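Local coordinates for protein peptidase M42 (PDB 5DS0) that probably removes amino acids from the N-termini of peptides as a cobalt-bound M42-family (TET) aminopeptidase assembled from twelve subunits, at residues Trp92-Arg104 / Gly108-His120. Sequence-based numbering, arbitrary orientation.
Sequences WSQVLLGQRVVVR and GMVHGIIASKPPH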
loop_
_atom_site.group_PDB
_atom_site.type_symbol
_atom_site.label_atom_id
_atom_site.label_comp_id
_atom_site.label_asym_id
_atom_site.label_seq_id
_atom_site.Cartn_x
_atom_site.Cartn_y
_atom_site.Cartn_z
ATOM N N TRP C 92 -23.220 15.756 2.408
ATOM C CA TRP C 92 -22.442 14.530 2.507
ATOM C C TRP C 92 -22.945 13.546 1.455
ATOM O O TRP C 92 -24.146 13.257 1.408
ATOM C CB TRP C 92 -22.612 13.932 3.900
ATOM C CG TRP C 92 -21.724 12.771 4.201
ATOM C CD1 TRP C 92 -20.564 12.457 3.595
ATOM C CD2 TRP C 92 -21.925 11.799 5.223
ATOM N NE1 TRP C 92 -20.022 11.329 4.161
ATOM C CE2 TRP C 92 -20.846 10.907 5.167
ATOM C CE3 TRP C 92 -22.919 11.595 6.180
ATOM C CZ2 TRP C 92 -20.728 9.825 6.028
ATOM C CZ3 TRP C 92 -22.798 10.530 7.036
ATOM C CH2 TRP C 92 -21.712 9.656 6.957
ATOM N N SER C 93 -22.057 13.017 0.621
ATOM C CA SER C 93 -22.500 12.185 -0.496
ATOM C C SER C 93 -23.259 10.942 -0.005
ATOM O O SER C 93 -24.207 10.483 -0.649
ATOM C CB SER C 93 -21.329 11.779 -1.372
ATOM O OG SER C 93 -20.547 10.789 -0.723
ATOM N N GLN C 94 -22.894 10.443 1.167
ATOM C CA GLN C 94 -23.472 9.188 1.652
ATOM C C GLN C 94 -24.964 9.222 2.044
ATOM O O GLN C 94 -25.584 8.164 2.187
ATOM C CB GLN C 94 -22.630 8.658 2.790
ATOM C CG GLN C 94 -21.184 8.445 2.362
ATOM C CD GLN C 94 -20.498 7.326 3.136
ATOM O OE1 GLN C 94 -21.082 6.258 3.349
ATOM N NE2 GLN C 94 -19.267 7.564 3.567
ATOM N N VAL C 95 -25.532 10.423 2.171
ATOM C CA VAL C 95 -26.981 10.580 2.403
ATOM C C VAL C 95 -27.814 10.841 1.135
ATOM O O VAL C 95 -29.004 11.072 1.240
ATOM C CB VAL C 95 -27.303 11.710 3.407
ATOM C CG1 VAL C 95 -26.643 11.459 4.741
ATOM C CG2 VAL C 95 -26.892 13.083 2.865
ATOM N N LEU C 96 -27.197 10.792 -0.043
ATOM C CA LEU C 96 -27.862 11.178 -1.275
ATOM C C LEU C 96 -28.517 10.040 -2.045
ATOM O O LEU C 96 -29.649 10.176 -2.481
ATOM C CB LEU C 96 -26.877 11.885 -2.197
ATOM C CG LEU C 96 -26.340 13.239 -1.737
ATOM C CD1 LEU C 96 -25.296 13.747 -2.725
ATOM C CD2 LEU C 96 -27.467 14.253 -1.588
ATOM N N LEU C 97 -27.802 8.951 -2.277
ATOM C CA LEU C 97 -28.331 7.857 -3.097
ATOM C C LEU C 97 -29.677 7.350 -2.639
ATOM O O LEU C 97 -29.910 7.129 -1.437
ATOM C CB LEU C 97 -27.376 6.673 -3.127
ATOM C CG LEU C 97 -26.253 6.750 -4.160
ATOM C CD1 LEU C 97 -25.482 5.437 -4.177
ATOM C CD2 LEU C 97 -26.784 7.061 -5.551
ATOM N N GLY C 98 -30.574 7.193 -3.607
ATOM C CA GLY C 98 -31.892 6.614 -3.362
ATOM C C GLY C 98 -32.928 7.600 -2.885
ATOM O O GLY C 98 -34.056 7.207 -2.578
ATOM N N GLN C 99 -32.568 8.884 -2.863
ATOM C CA GLN C 99 -33.423 9.912 -2.275
ATOM C C GLN C 99 -34.296 10.623 -3.305
ATOM O O GLN C 99 -33.889 10.804 -4.436
ATOM C CB GLN C 99 -32.577 10.945 -1.551
ATOM C CG GLN C 99 -31.798 10.396 -0.368
ATOM C CD GLN C 99 -32.607 10.302 0.909
ATOM O OE1 GLN C 99 -33.786 10.663 0.960
ATOM N NE2 GLN C 99 -31.970 9.820 1.954
ATOM N N ARG C 100 -35.502 11.008 -2.890
ATOM C CA ARG C 100 -36.439 11.679 -3.773
ATOM C C ARG C 100 -36.146 13.155 -3.796
ATOM O O ARG C 100 -35.914 13.778 -2.763
ATOM C CB ARG C 100 -37.861 11.500 -3.295
ATOM C CG ARG C 100 -38.357 10.064 -3.260
ATOM C CD ARG C 100 -39.455 9.977 -2.232
ATOM N NE ARG C 100 -40.179 8.712 -2.206
ATOM C CZ ARG C 100 -41.305 8.458 -2.877
ATOM N NH1 ARG C 100 -41.802 9.359 -3.712
ATOM N NH2 ARG C 100 -41.918 7.284 -2.734
ATOM N N VAL C 101 -36.193 13.725 -4.988
ATOM C CA VAL C 101 -36.013 15.146 -5.156
ATOM C C VAL C 101 -37.106 15.657 -6.048
ATOM O O VAL C 101 -37.821 14.883 -6.681
ATOM C CB VAL C 101 -34.647 15.484 -5.788
ATOM C CG1 VAL C 101 -33.510 15.099 -4.844
ATOM C CG2 VAL C 101 -34.472 14.808 -7.146
ATOM N N VAL C 102 -37.219 16.973 -6.103
ATOM C CA VAL C 102 -38.142 17.610 -7.019
ATOM C C VAL C 102 -37.473 18.829 -7.662
ATOM O O VAL C 102 -36.846 19.647 -6.991
ATOM C CB VAL C 102 -39.497 17.946 -6.336
ATOM C CG1 VAL C 102 -39.304 18.620 -4.996
ATOM C CG2 VAL C 102 -40.344 18.828 -7.225
ATOM N N VAL C 103 -37.644 18.922 -8.974
ATOM C CA VAL C 103 -37.033 19.937 -9.794
ATOM C C VAL C 103 -38.102 20.923 -10.180
ATOM O O VAL C 103 -39.187 20.513 -10.586
ATOM C CB VAL C 103 -36.518 19.320 -11.102
ATOM C CG1 VAL C 103 -35.765 20.348 -11.920
ATOM C CG2 VAL C 103 -35.626 18.127 -10.824
ATOM N N ARG C 104 -37.812 22.211 -10.084
ATOM C CA ARG C 104 -38.777 23.214 -10.524
ATOM C C ARG C 104 -38.457 23.698 -11.927
ATOM O O ARG C 104 -37.460 24.384 -12.139
ATOM C CB ARG C 104 -38.846 24.400 -9.569
ATOM C CG ARG C 104 -40.023 25.309 -9.873
ATOM C CD ARG C 104 -40.124 26.461 -8.894
ATOM N NE ARG C 104 -38.966 27.348 -9.005
ATOM C CZ ARG C 104 -38.622 28.263 -8.101
ATOM N NH1 ARG C 104 -39.350 28.436 -7.005
ATOM N NH2 ARG C 104 -37.541 29.008 -8.298
ATOM N N GLY C 108 -43.552 23.419 -14.171
ATOM C CA GLY C 108 -43.947 22.998 -12.827
ATOM C C GLY C 108 -42.996 22.004 -12.187
ATOM O O GLY C 108 -41.889 21.780 -12.667
HETATM N N MSE C 109 -43.451 21.384 -11.105
HETATM C CA MSE C 109 -42.636 20.452 -10.327
HETATM C C MSE C 109 -42.484 19.142 -11.036
HETATM O O MSE C 109 -43.447 18.546 -11.482
HETATM C CB MSE C 109 -43.266 20.175 -8.966
HETATM C CG MSE C 109 -43.377 21.415 -8.084
HETATM SE SE MSE C 109 -41.623 22.269 -7.713
HETATM C CE MSE C 109 -42.279 23.919 -6.863
ATOM N N VAL C 110 -41.252 18.672 -11.128
ATOM C CA VAL C 110 -40.953 17.376 -11.717
ATOM C C VAL C 110 -40.208 16.508 -10.708
ATOM O O VAL C 110 -39.156 16.890 -10.217
ATOM C CB VAL C 110 -40.072 17.537 -12.958
ATOM C CG1 VAL C 110 -39.666 16.173 -13.514
ATOM C CG2 VAL C 110 -40.795 18.367 -14.011
ATOM N N HIS C 111 -40.753 15.334 -10.420
ATOM C CA HIS C 111 -40.174 14.466 -9.410
ATOM C C HIS C 111 -39.123 13.563 -9.990
ATOM O O HIS C 111 -39.185 13.191 -11.154
ATOM C CB HIS C 111 -41.258 13.631 -8.754
ATOM C CG HIS C 111 -42.242 14.453 -8.009
ATOM N ND1 HIS C 111 -42.007 14.914 -6.735
ATOM C CD2 HIS C 111 -43.444 14.949 -8.372
ATOM C CE1 HIS C 111 -43.035 15.636 -6.330
ATOM N NE2 HIS C 111 -43.921 15.670 -7.305
ATOM N N GLY C 112 -38.162 13.208 -9.149
ATOM C CA GLY C 112 -37.084 12.319 -9.532
ATOM C C GLY C 112 -36.388 11.668 -8.347
ATOM O O GLY C 112 -36.734 11.911 -7.182
ATOM N N ILE C 113 -35.409 10.832 -8.666
ATOM C CA ILE C 113 -34.708 10.038 -7.690
ATOM C C ILE C 113 -33.227 10.155 -7.946
ATOM O O ILE C 113 -32.791 10.017 -9.074
ATOM C CB ILE C 113 -35.066 8.564 -7.841
ATOM C CG1 ILE C 113 -36.564 8.354 -7.680
ATOM C CG2 ILE C 113 -34.341 7.734 -6.797
ATOM C CD1 ILE C 113 -37.031 7.007 -8.187
ATOM N N ILE C 114 -32.442 10.376 -6.895
ATOM C CA ILE C 114 -30.992 10.399 -7.044
ATOM C C ILE C 114 -30.504 8.967 -7.235
ATOM O O ILE C 114 -30.856 8.064 -6.460
ATOM C CB ILE C 114 -30.309 11.033 -5.836
ATOM C CG1 ILE C 114 -30.763 12.485 -5.684
ATOM C CG2 ILE C 114 -28.805 10.991 -6.009
ATOM C CD1 ILE C 114 -30.213 13.190 -4.455
ATOM N N ALA C 115 -29.725 8.750 -8.284
ATOM C CA ALA C 115 -29.309 7.400 -8.657
ATOM C C ALA C 115 -27.876 7.354 -9.119
ATOM O O ALA C 115 -27.263 8.388 -9.400
ATOM C CB ALA C 115 -30.207 6.864 -9.753
ATOM N N SER C 116 -27.341 6.142 -9.169
ATOM C CA SER C 116 -26.017 5.909 -9.733
ATOM C C SER C 116 -26.048 4.638 -10.549
ATOM O O SER C 116 -27.078 3.972 -10.635
ATOM C CB SER C 116 -24.973 5.775 -8.630
ATOM O OG SER C 116 -25.124 4.552 -7.935
ATOM N N LYS C 117 -24.915 4.297 -11.143
ATOM C CA LYS C 117 -24.757 2.971 -11.716
ATOM C C LYS C 117 -24.910 1.943 -10.602
ATOM O O LYS C 117 -24.315 2.115 -9.535
ATOM C CB LYS C 117 -23.387 2.813 -12.370
ATOM C CG LYS C 117 -23.335 3.325 -13.798
ATOM C CD LYS C 117 -21.934 3.182 -14.381
ATOM C CE LYS C 117 -21.014 4.317 -13.935
ATOM N NZ LYS C 117 -19.643 4.133 -14.471
ATOM N N PRO C 118 -25.707 0.881 -10.842
ATOM C CA PRO C 118 -25.898 -0.187 -9.852
ATOM C C PRO C 118 -24.615 -0.965 -9.674
ATOM O O PRO C 118 -23.927 -1.182 -10.656
ATOM C CB PRO C 118 -26.974 -1.089 -10.469
ATOM C CG PRO C 118 -27.336 -0.506 -11.796
ATOM C CD PRO C 118 -26.367 0.581 -12.128
ATOM N N PRO C 119 -24.300 -1.394 -8.440
ATOM C CA PRO C 119 -22.998 -2.021 -8.166
ATOM C C PRO C 119 -22.717 -3.360 -8.890
ATOM O O PRO C 119 -21.544 -3.667 -9.144
ATOM C CB PRO C 119 -23.000 -2.209 -6.638
ATOM C CG PRO C 119 -24.434 -2.213 -6.250
ATOM C CD PRO C 119 -25.162 -1.351 -7.247
ATOM N N HIS C 120 -23.748 -4.134 -9.234
ATOM C CA HIS C 120 -23.541 -5.423 -9.903
ATOM C C HIS C 120 -23.036 -5.308 -11.364
ATOM O O HIS C 120 -22.570 -6.297 -11.924
ATOM C CB HIS C 120 -24.806 -6.286 -9.821
ATOM C CG HIS C 120 -25.816 -5.962 -10.871
ATOM N ND1 HIS C 120 -25.991 -6.732 -12.002
ATOM C CD2 HIS C 120 -26.685 -4.930 -10.983
ATOM C CE1 HIS C 120 -26.929 -6.194 -12.761
ATOM N NE2 HIS C 120 -27.365 -5.099 -12.167
#
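Val101 and Val103 exchange paired backbone hydrogen bonds with Gly112 and Val110, so strands 100-104 and 108-115 form an antiparallel hairpin, their axes 151° apart. The ladder runs on past the strand: Ile114 N gives a straight bond to Gln99 O (2.9 Å), and Gly98 N, in the type II turn from Leu96 to Gln99, reaches Ile114 O (3.0 Å). Ile114 packs against the turn. With CG1 anti to the carbonyl carbon (chi1 -61°) and the chain extended beyond it (chi2 176°), CD1 comes 3.6 Å from Leu96 O and meets Val101 CG1 at 3.8 Å, the Val101 and Ile114 side chains crossing at about a right angle. Leu96 CD2 closes on the same CD1 from 4.1 Å. Phe72 packs on all three residues. Cutting Ile114 back to an alanine would probably leave Val101 CG1 and Leu96 CD2 without their shared partner and open a gap between the turn and the strand. Val101 CG2 rests 3.7 Å from Gly112 O. On the other face, Val102 CG2 touches selenomethionine Met109 at CB and SE and lies over one face of the His111 ring. Met109 CE lies alongside the aliphatic part of Arg104 (3.9 Å to CD). The hairpin belongs to a six-stranded closed barrel. Backbone bonds fix its register, apolar side chains pack on both faces, and the guanidinium groups find partners outside it: Arg104 in a salt bridge with Glu25, Arg100 hydrogen-bonded to Ser163 of the second subunit.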